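Long-range contact in beta 1-3 glucanase (Clostridium beijerinckii NCIMB 8052, PDB 5H4E), which probably hydrolyses beta-1,3-glucosidic linkages in glucans, as a glycoside hydrolase of family GH64: residues T37-L49 and C79-I93. Sequence-based numbering, arbitrary orientation.
Sequences TKQFVHVDLNGNL and CKASQQSYAYIPKII
A type I beta turn, Asp-44 to Gly-47, links the antiparallel strands 40-43 and 49-51 into a hairpin that lies against strand 86-92, an outer strand of a five-stranded mixed sheet, so two beta-sheets of the glucanase domain meet through Leu-45, Gly-47 and Tyr-88. The direct hydrogen bond between the segments comes from Gln-84, whose side chain runs extended with CG anti to its backbone N (chi1 -175°). Gln-84 NE2 gives one proton to Leu-45 O at 3.0 Å, almost perfectly straight and on a carbonyl lone pair, and the other to Tyr-86 O at 2.9 Å. Both acceptors lie in the amide plane, which fixes the rotation of the amide, while a water lies 2.8 Å from Gln-84 OE1. The CG of Gln-84 meanwhile covers a face of the Tyr-86 ring. Past this amide the Leu-45 side chain runs in the opposite direction, placing CD2 3.6 Å from Cys-79 SG and CD1 beside Gln-83 NE2.

Within the turn, Asp-44 OD1 accepts from the backbone N of Asn-46, an Asx turn, and from that of Asn-48, the two donors coming from opposite faces of the carboxylate. A second water bridges Asp-44 O and Tyr-88 N. The Tyr-88 ring turns an edge to Leu-45 O and makes a cation-pi contact with Lys-5, which also binds Asn-46 O. Gly-47, with a positive phi of 90°, brings CA to 3.3 Å from Tyr-88 O in a CA-H...O contact. Farther along, apolar packing takes over: Val-43 CG2 and Leu-49 CD2 converge on Ile-92 CD1, and Leu-49 CD2 also rests 3.7 Å from Pro-90 CG, while Pro-90 CD touches Gly-47 O at 3.2 Å.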
ATOM      1  N   THR A  37      12.299  17.440  11.002  1.00 30.51           N
ATOM      2  CA  THR A  37      11.379  17.860  12.054  1.00 28.30           C
ATOM      3  C   THR A  37      10.323  16.804  12.360  1.00 34.02           C
ATOM      4  O   THR A  37       9.738  16.809  13.441  1.00 31.57           O
ATOM      5  CB  THR A  37      10.658  19.178  11.681  1.00 36.50           C
ATOM      6  OG1 THR A  37       9.707  18.931  10.637  1.00 28.50           O
ATOM      7  CG2 THR A  37      11.658  20.229  11.210  1.00 33.26           C
ATOM      8  N   LYS A  38      10.101  15.902  11.398  1.00 31.45           N
ATOM      9  CA  LYS A  38       9.016  14.905  11.413  1.00 31.78           C
ATOM     10  C   LYS A  38       7.615  15.526  11.356  1.00 32.84           C
ATOM     11  O   LYS A  38       6.618  14.814  11.467  1.00 37.79           O
ATOM     12  CB  LYS A  38       9.116  13.988  12.639  1.00 32.39           C
ATOM     13  CG  LYS A  38      10.489  13.422  12.888  1.00 33.09           C
ATOM     14  CD  LYS A  38      11.026  12.663  11.689  1.00 35.51           C
ATOM     15  CE  LYS A  38      12.378  12.067  12.008  1.00 36.24           C
ATOM     16  NZ  LYS A  38      13.292  13.093  12.585  1.00 34.50           N
ATOM     17  N   GLN A  39       7.526  16.840  11.165  1.00 28.64           N
ATOM     18  CA  GLN A  39       6.224  17.477  11.010  1.00 32.33           C
ATOM     19  C   GLN A  39       5.549  16.937   9.746  1.00 33.53           C
ATOM     20  O   GLN A  39       6.225  16.636   8.755  1.00 26.44           O
ATOM     21  CB  GLN A  39       6.348  19.004  10.919  1.00 32.82           C
ATOM     22  CG  GLN A  39       6.839  19.730  12.188  1.00 39.63           C
ATOM     23  CD  GLN A  39       6.948  21.265  12.009  1.00 43.28           C
ATOM     24  OE1 GLN A  39       6.137  21.898  11.319  1.00 36.72           O
ATOM     25  NE2 GLN A  39       7.963  21.855  12.633  1.00 44.81           N
ATOM     26  N   PHE A  40       4.225  16.813   9.772  1.00 31.79           N
ATOM     27  CA  PHE A  40       3.490  16.499   8.557  1.00 28.06           C
ATOM     28  C   PHE A  40       3.470  17.722   7.665  1.00 26.38           C
ATOM     29  O   PHE A  40       3.260  18.843   8.122  1.00 27.49           O
ATOM     30  CB  PHE A  40       2.064  16.025   8.864  1.00 25.10           C
ATOM     31  CG  PHE A  40       1.959  14.547   9.083  1.00 29.72           C
ATOM     32  CD1 PHE A  40       1.763  13.685   8.010  1.00 26.57           C
ATOM     33  CD2 PHE A  40       2.067  14.013  10.360  1.00 31.43           C
ATOM     34  CE1 PHE A  40       1.672  12.319   8.211  1.00 32.26           C
ATOM     35  CE2 PHE A  40       1.974  12.645  10.568  1.00 33.51           C
ATOM     36  CZ  PHE A  40       1.778  11.798   9.492  1.00 32.58           C
ATOM     37  N   VAL A  41       3.695  17.492   6.376  1.00 24.34           N
ATOM     38  CA  VAL A  41       3.858  18.552   5.402  1.00 21.97           C
ATOM     39  C   VAL A  41       3.096  18.247   4.126  1.00 23.20           C
ATOM     40  O   VAL A  41       2.750  17.090   3.850  1.00 20.46           O
ATOM     41  CB  VAL A  41       5.349  18.753   5.036  1.00 21.89           C
ATOM     42  CG1 VAL A  41       6.149  19.148   6.260  1.00 23.51           C
ATOM     43  CG2 VAL A  41       5.928  17.457   4.434  1.00 22.87           C
ATOM     44  N   HIS A  42       2.836  19.284   3.351  1.00 18.81           N
ATOM     45  CA  HIS A  42       2.442  19.104   1.962  1.00 18.01           C
ATOM     46  C   HIS A  42       3.479  19.808   1.111  1.00 23.13           C
ATOM     47  O   HIS A  42       4.078  20.803   1.536  1.00 21.74           O
ATOM     48  CB  HIS A  42       1.048  19.663   1.692  1.00 21.08           C
ATOM     49  CG  HIS A  42       0.911  21.115   2.019  1.00 23.39           C
ATOM     50  ND1 HIS A  42       0.841  22.095   1.053  1.00 25.99           N
ATOM     51  CD2 HIS A  42       0.823  21.752   3.212  1.00 27.99           C
ATOM     52  CE1 HIS A  42       0.720  23.274   1.635  1.00 26.28           C
ATOM     53  NE2 HIS A  42       0.707  23.094   2.943  1.00 26.50           N
ATOM     54  N   VAL A  43       3.699  19.287  -0.087  1.00 20.03           N
ATOM     55  CA  VAL A  43       4.721  19.821  -0.974  1.00 20.55           C
ATOM     56  C   VAL A  43       4.117  20.887  -1.872  1.00 20.78           C
ATOM     57  O   VAL A  43       3.100  20.643  -2.532  1.00 23.65           O
ATOM     58  CB  VAL A  43       5.343  18.707  -1.841  1.00 22.15           C
ATOM     59  CG1 VAL A  43       6.523  19.241  -2.629  1.00 18.55           C
ATOM     60  CG2 VAL A  43       5.743  17.546  -0.978  1.00 16.97           C
ATOM     61  N   ASP A  44       4.728  22.067  -1.924  1.00 18.80           N
ATOM     62  CA  ASP A  44       4.172  23.097  -2.786  1.00 21.59           C
ATOM     63  C   ASP A  44       4.689  22.875  -4.207  1.00 21.59           C
ATOM     64  O   ASP A  44       5.324  21.844  -4.493  1.00 21.90           O
ATOM     65  CB  ASP A  44       4.474  24.522  -2.250  1.00 21.87           C
ATOM     66  CG  ASP A  44       5.964  24.929  -2.330  1.00 24.28           C
ATOM     67  OD1 ASP A  44       6.773  24.252  -2.988  1.00 22.77           O
ATOM     68  OD2 ASP A  44       6.318  25.973  -1.726  1.00 23.08           O
ATOM     69  N   LEU A  45       4.415  23.819  -5.098  1.00 19.74           N
ATOM     70  CA  LEU A  45       4.736  23.617  -6.508  1.00 21.73           C
ATOM     71  C   LEU A  45       6.238  23.708  -6.802  1.00 22.55           C
ATOM     72  O   LEU A  45       6.691  23.345  -7.894  1.00 21.22           O
ATOM     73  CB  LEU A  45       3.979  24.619  -7.375  1.00 22.56           C
ATOM     74  CG  LEU A  45       2.453  24.515  -7.364  1.00 25.11           C
ATOM     75  CD1 LEU A  45       1.840  25.577  -8.268  1.00 33.66           C
ATOM     76  CD2 LEU A  45       2.009  23.105  -7.777  1.00 26.41           C
ATOM     77  N   ASN A  46       7.018  24.173  -5.837  1.00 24.58           N
ATOM     78  CA  ASN A  46       8.457  24.290  -6.059  1.00 22.27           C
ATOM     79  C   ASN A  46       9.271  23.305  -5.221  1.00 22.32           C
ATOM     80  O   ASN A  46      10.498  23.412  -5.142  1.00 22.00           O
ATOM     81  CB  ASN A  46       8.926  25.724  -5.786  1.00 23.76           C
ATOM     82  CG  ASN A  46       8.225  26.739  -6.666  1.00 28.13           C
ATOM     83  OD1 ASN A  46       8.345  26.703  -7.893  1.00 26.88           O
ATOM     84  ND2 ASN A  46       7.482  27.644  -6.045  1.00 25.33           N
ATOM     85  N   GLY A  47       8.602  22.350  -4.587  1.00 21.82           N
ATOM     86  CA  GLY A  47       9.311  21.330  -3.836  1.00 19.76           C
ATOM     87  C   GLY A  47       9.588  21.624  -2.374  1.00 19.96           C
ATOM     88  O   GLY A  47      10.290  20.869  -1.709  1.00 20.88           O
ATOM     89  N   ASN A  48       9.049  22.721  -1.858  1.00 19.45           N
ATOM     90  CA  ASN A  48       9.198  23.033  -0.437  1.00 20.43           C
ATOM     91  C   ASN A  48       8.283  22.197   0.452  1.00 18.38           C
ATOM     92  O   ASN A  48       7.122  21.954   0.103  1.00 20.55           O
ATOM     93  CB  ASN A  48       8.913  24.523  -0.192  1.00 19.29           C
ATOM     94  CG  ASN A  48       9.834  25.414  -0.971  1.00 24.98           C
ATOM     95  OD1 ASN A  48      11.035  25.466  -0.690  1.00 26.94           O
ATOM     96  ND2 ASN A  48       9.292  26.122  -1.958  1.00 22.69           N
ATOM     97  N   LEU A  49       8.787  21.774   1.611  1.00 19.31           N
ATOM     98  CA  LEU A  49       7.952  21.011   2.538  1.00 20.17           C
ATOM     99  C   LEU A  49       7.244  21.981   3.486  1.00 21.05           C
ATOM    100  O   LEU A  49       7.811  22.388   4.490  1.00 19.02           O
ATOM    101  CB  LEU A  49       8.779  19.994   3.323  1.00 18.28           C
ATOM    102  CG  LEU A  49       9.532  18.968   2.476  1.00 20.75           C
ATOM    103  CD1 LEU A  49      10.143  17.888   3.359  1.00 21.15           C
ATOM    104  CD2 LEU A  49       8.620  18.360   1.411  1.00 18.55           C
ATOM    105  N   CYS A  79      -3.493  20.295  -6.766  1.00 22.18           N
ATOM    106  CA  CYS A  79      -3.154  21.083  -7.948  1.00 22.18           C
ATOM    107  C   CYS A  79      -3.638  20.368  -9.210  1.00 23.55           C
ATOM    108  O   CYS A  79      -3.455  19.160  -9.335  1.00 20.21           O
ATOM    109  CB  CYS A  79      -1.637  21.320  -8.005  1.00 22.46           C
ATOM    110  SG  CYS A  79      -1.031  22.212  -9.473  1.00 25.46           S
ATOM    111  N   LYS A  80      -4.265  21.093 -10.134  1.00 22.04           N
ATOM    112  CA  LYS A  80      -4.674  20.497 -11.410  1.00 20.60           C
ATOM    113  C   LYS A  80      -3.449  20.195 -12.264  1.00 21.53           C
ATOM    114  O   LYS A  80      -2.513  20.992 -12.296  1.00 22.61           O
ATOM    115  CB  LYS A  80      -5.611  21.429 -12.189  1.00 22.07           C
ATOM    116  CG  LYS A  80      -7.014  21.586 -11.611  1.00 25.41           C
ATOM    117  CD  LYS A  80      -7.858  22.571 -12.432  1.00 27.96           C
ATOM    118  CE  LYS A  80      -9.278  22.629 -11.875  1.00 37.58           C
ATOM    119  NZ  LYS A  80     -10.286  23.266 -12.785  1.00 45.99           N
ATOM    120  N   ALA A  81      -3.459  19.069 -12.975  1.00 21.27           N
ATOM    121  CA  ALA A  81      -2.361  18.753 -13.887  1.00 20.36           C
ATOM    122  C   ALA A  81      -2.195  19.858 -14.940  1.00 24.11           C
ATOM    123  O   ALA A  81      -1.091  20.106 -15.436  1.00 26.78           O
ATOM    124  CB  ALA A  81      -2.580  17.411 -14.558  1.00 20.09           C
ATOM    125  N   SER A  82      -3.291  20.539 -15.261  1.00 23.82           N
ATOM    126  CA  SER A  82      -3.247  21.599 -16.261  1.00 22.15           C
ATOM    127  C   SER A  82      -2.510  22.839 -15.748  1.00 21.60           C
ATOM    128  O   SER A  82      -1.902  23.558 -16.537  1.00 29.06           O
ATOM    129  CB  SER A  82      -4.666  21.955 -16.715  1.00 23.95           C
ATOM    130  OG  SER A  82      -5.447  22.419 -15.634  1.00 24.26           O
ATOM    131  N   GLN A  83      -2.553  23.085 -14.439  1.00 22.45           N
ATOM    132  CA  GLN A  83      -1.736  24.137 -13.822  1.00 22.02           C
ATOM    133  C   GLN A  83      -0.264  23.723 -13.762  1.00 25.86           C
ATOM    134  O   GLN A  83       0.612  24.465 -14.181  1.00 22.84           O
ATOM    135  CB  GLN A  83      -2.221  24.478 -12.410  1.00 24.43           C
ATOM    136  CG  GLN A  83      -1.261  25.419 -11.662  1.00 26.79           C
ATOM    137  CD  GLN A  83      -1.846  26.015 -10.378  1.00 35.85           C
ATOM    138  OE1 GLN A  83      -2.936  25.642  -9.945  1.00 44.20           O
ATOM    139  NE2 GLN A  83      -1.112  26.943  -9.764  1.00 31.47           N
ATOM    140  N   GLN A  84       0.004  22.536 -13.227  1.00 20.02           N
ATOM    141  CA  GLN A  84       1.356  21.998 -13.219  1.00 22.11           C
ATOM    142  C   GLN A  84       1.266  20.471 -13.200  1.00 20.56           C
ATOM    143  O   GLN A  84       0.655  19.902 -12.297  1.00 20.68           O
ATOM    144  CB  GLN A  84       2.150  22.507 -12.017  1.00 23.26           C
ATOM    145  CG  GLN A  84       3.625  22.078 -12.021  1.00 24.21           C
ATOM    146  CD  GLN A  84       4.455  22.809 -10.985  1.00 26.92           C
ATOM    147  OE1 GLN A  84       4.525  24.039 -10.980  1.00 24.04           O
ATOM    148  NE2 GLN A  84       5.086  22.053 -10.088  1.00 22.22           N
ATOM    149  N   SER A  85       1.854  19.827 -14.202  1.00 19.52           N
ATOM    150  CA  SER A  85       1.647  18.395 -14.417  1.00 18.83           C
ATOM    151  C   SER A  85       2.675  17.542 -13.685  1.00 21.39           C
ATOM    152  O   SER A  85       2.632  16.312 -13.738  1.00 17.97           O
ATOM    153  CB  SER A  85       1.697  18.073 -15.910  1.00 20.14           C
ATOM    154  OG  SER A  85       3.002  18.331 -16.430  1.00 20.33           O
ATOM    155  N   TYR A  86       3.602  18.203 -13.009  1.00 20.36           N
ATOM    156  CA  TYR A  86       4.706  17.527 -12.344  1.00 20.13           C
ATOM    157  C   TYR A  86       4.905  18.109 -10.949  1.00 18.78           C
ATOM    158  O   TYR A  86       4.518  19.247 -10.677  1.00 20.45           O
ATOM    159  CB  TYR A  86       5.993  17.666 -13.161  1.00 20.67           C
ATOM    160  CG  TYR A  86       6.323  19.119 -13.439  1.00 20.46           C
ATOM    161  CD1 TYR A  86       5.806  19.762 -14.559  1.00 21.70           C
ATOM    162  CD2 TYR A  86       7.100  19.865 -12.551  1.00 21.86           C
ATOM    163  CE1 TYR A  86       6.074  21.111 -14.804  1.00 24.34           C
ATOM    164  CE2 TYR A  86       7.373  21.221 -12.786  1.00 23.47           C
ATOM    165  CZ  TYR A  86       6.859  21.830 -13.917  1.00 24.94           C
ATOM    166  OH  TYR A  86       7.124  23.157 -14.166  1.00 27.40           O
ATOM    167  N   ALA A  87       5.528  17.320 -10.084  1.00 18.42           N
ATOM    168  CA  ALA A  87       5.920  17.753  -8.752  1.00 20.63           C
ATOM    169  C   ALA A  87       7.433  17.628  -8.562  1.00 20.60           C
ATOM    170  O   ALA A  87       8.065  16.730  -9.132  1.00 20.86           O
ATOM    171  CB  ALA A  87       5.190  16.933  -7.706  1.00 18.63           C
ATOM    172  N   TYR A  88       8.013  18.538  -7.787  1.00 19.09           N
ATOM    173  CA  TYR A  88       9.387  18.365  -7.299  1.00 21.56           C
ATOM    174  C   TYR A  88       9.342  17.853  -5.877  1.00 20.40           C
ATOM    175  O   TYR A  88       8.563  18.363  -5.083  1.00 21.33           O
ATOM    176  CB  TYR A  88      10.171  19.680  -7.318  1.00 21.37           C
ATOM    177  CG  TYR A  88      10.298  20.349  -8.661  1.00 20.94           C
ATOM    178  CD1 TYR A  88      11.137  19.825  -9.638  1.00 21.33           C
ATOM    179  CD2 TYR A  88       9.612  21.528  -8.938  1.00 23.81           C
ATOM    180  CE1 TYR A  88      11.283  20.444 -10.859  1.00 21.59           C
ATOM    181  CE2 TYR A  88       9.746  22.157 -10.164  1.00 23.52           C
ATOM    182  CZ  TYR A  88      10.588  21.610 -11.115  1.00 26.44           C
ATOM    183  OH  TYR A  88      10.734  22.207 -12.337  1.00 28.90           O
ATOM    184  N   ILE A  89      10.157  16.853  -5.537  1.00 18.46           N
ATOM    185  CA  ILE A  89      10.321  16.510  -4.120  1.00 17.21           C
ATOM    186  C   ILE A  89      11.775  16.606  -3.697  1.00 18.19           C
ATOM    187  O   ILE A  89      12.686  16.309  -4.487  1.00 18.77           O
ATOM    188  CB  ILE A  89       9.797  15.073  -3.760  1.00 17.97           C
ATOM    189  CG1 ILE A  89      10.455  14.012  -4.632  1.00 17.12           C
ATOM    190  CG2 ILE A  89       8.286  14.995  -3.893  1.00 18.62           C
ATOM    191  CD1 ILE A  89      10.362  12.618  -4.036  1.00 17.59           C
ATOM    192  N   PRO A  90      11.996  17.049  -2.450  1.00 21.33           N
ATOM    193  CA  PRO A  90      13.290  16.971  -1.781  1.00 20.30           C
ATOM    194  C   PRO A  90      13.308  15.675  -0.994  1.00 18.93           C
ATOM    195  O   PRO A  90      12.345  14.917  -1.131  1.00 18.69           O
ATOM    196  CB  PRO A  90      13.271  18.187  -0.862  1.00 20.67           C
ATOM    197  CG  PRO A  90      11.844  18.215  -0.399  1.00 22.62           C
ATOM    198  CD  PRO A  90      11.001  17.733  -1.596  1.00 19.27           C
ATOM    199  N   LYS A  91      14.350  15.415  -0.207  1.00 19.60           N
ATOM    200  CA  LYS A  91      14.324  14.291   0.730  1.00 20.64           C
ATOM    201  C   LYS A  91      13.023  14.373   1.533  1.00 23.74           C
ATOM    202  O   LYS A  91      12.596  15.468   1.907  1.00 20.71           O
ATOM    203  CB  LYS A  91      15.533  14.318   1.665  1.00 23.92           C
ATOM    204  CG  LYS A  91      16.884  14.176   0.978  1.00 24.78           C
ATOM    205  CD  LYS A  91      17.117  12.772   0.500  1.00 28.34           C
ATOM    206  CE  LYS A  91      18.550  12.602  -0.033  1.00 28.49           C
ATOM    207  NZ  LYS A  91      19.581  12.946   0.995  1.00 36.69           N
ATOM    208  N   ILE A  92      12.383  13.227   1.756  1.00 21.91           N
ATOM    209  CA  ILE A  92      11.063  13.208   2.386  1.00 21.41           C
ATOM    210  C   ILE A  92      10.740  11.786   2.834  1.00 20.38           C
ATOM    211  O   ILE A  92      11.195  10.816   2.225  1.00 20.81           O
ATOM    212  CB  ILE A  92       9.960  13.742   1.416  1.00 17.99           C
ATOM    213  CG1 ILE A  92       8.633  13.991   2.147  1.00 19.23           C
ATOM    214  CG2 ILE A  92       9.772  12.799   0.228  1.00 18.02           C
ATOM    215  CD1 ILE A  92       7.591  14.713   1.278  1.00 18.71           C
ATOM    216  N   ILE A  93       9.971  11.656   3.908  1.00 22.23           N
ATOM    217  CA  ILE A  93       9.603  10.331   4.396  1.00 22.18           C
ATOM    218  C   ILE A  93       8.090  10.145   4.535  1.00 19.58           C
ATOM    219  O   ILE A  93       7.341  11.120   4.639  1.00 22.15           O
ATOM    220  CB  ILE A  93      10.278  10.037   5.743  1.00 25.36           C
ATOM    221  CG1 ILE A  93       9.876  11.069   6.786  1.00 24.90           C
ATOM    222  CG2 ILE A  93      11.791  10.042   5.584  1.00 25.34           C
ATOM    223  CD1 ILE A  93      10.630  10.901   8.089  1.00 31.40           C
TER
HETATM  224  O   HOH W   1       6.496  20.068  -6.052  1.00 27.36           O
HETATM  225  O   HOH W   2       6.783  25.430 -10.208  1.00 30.69           O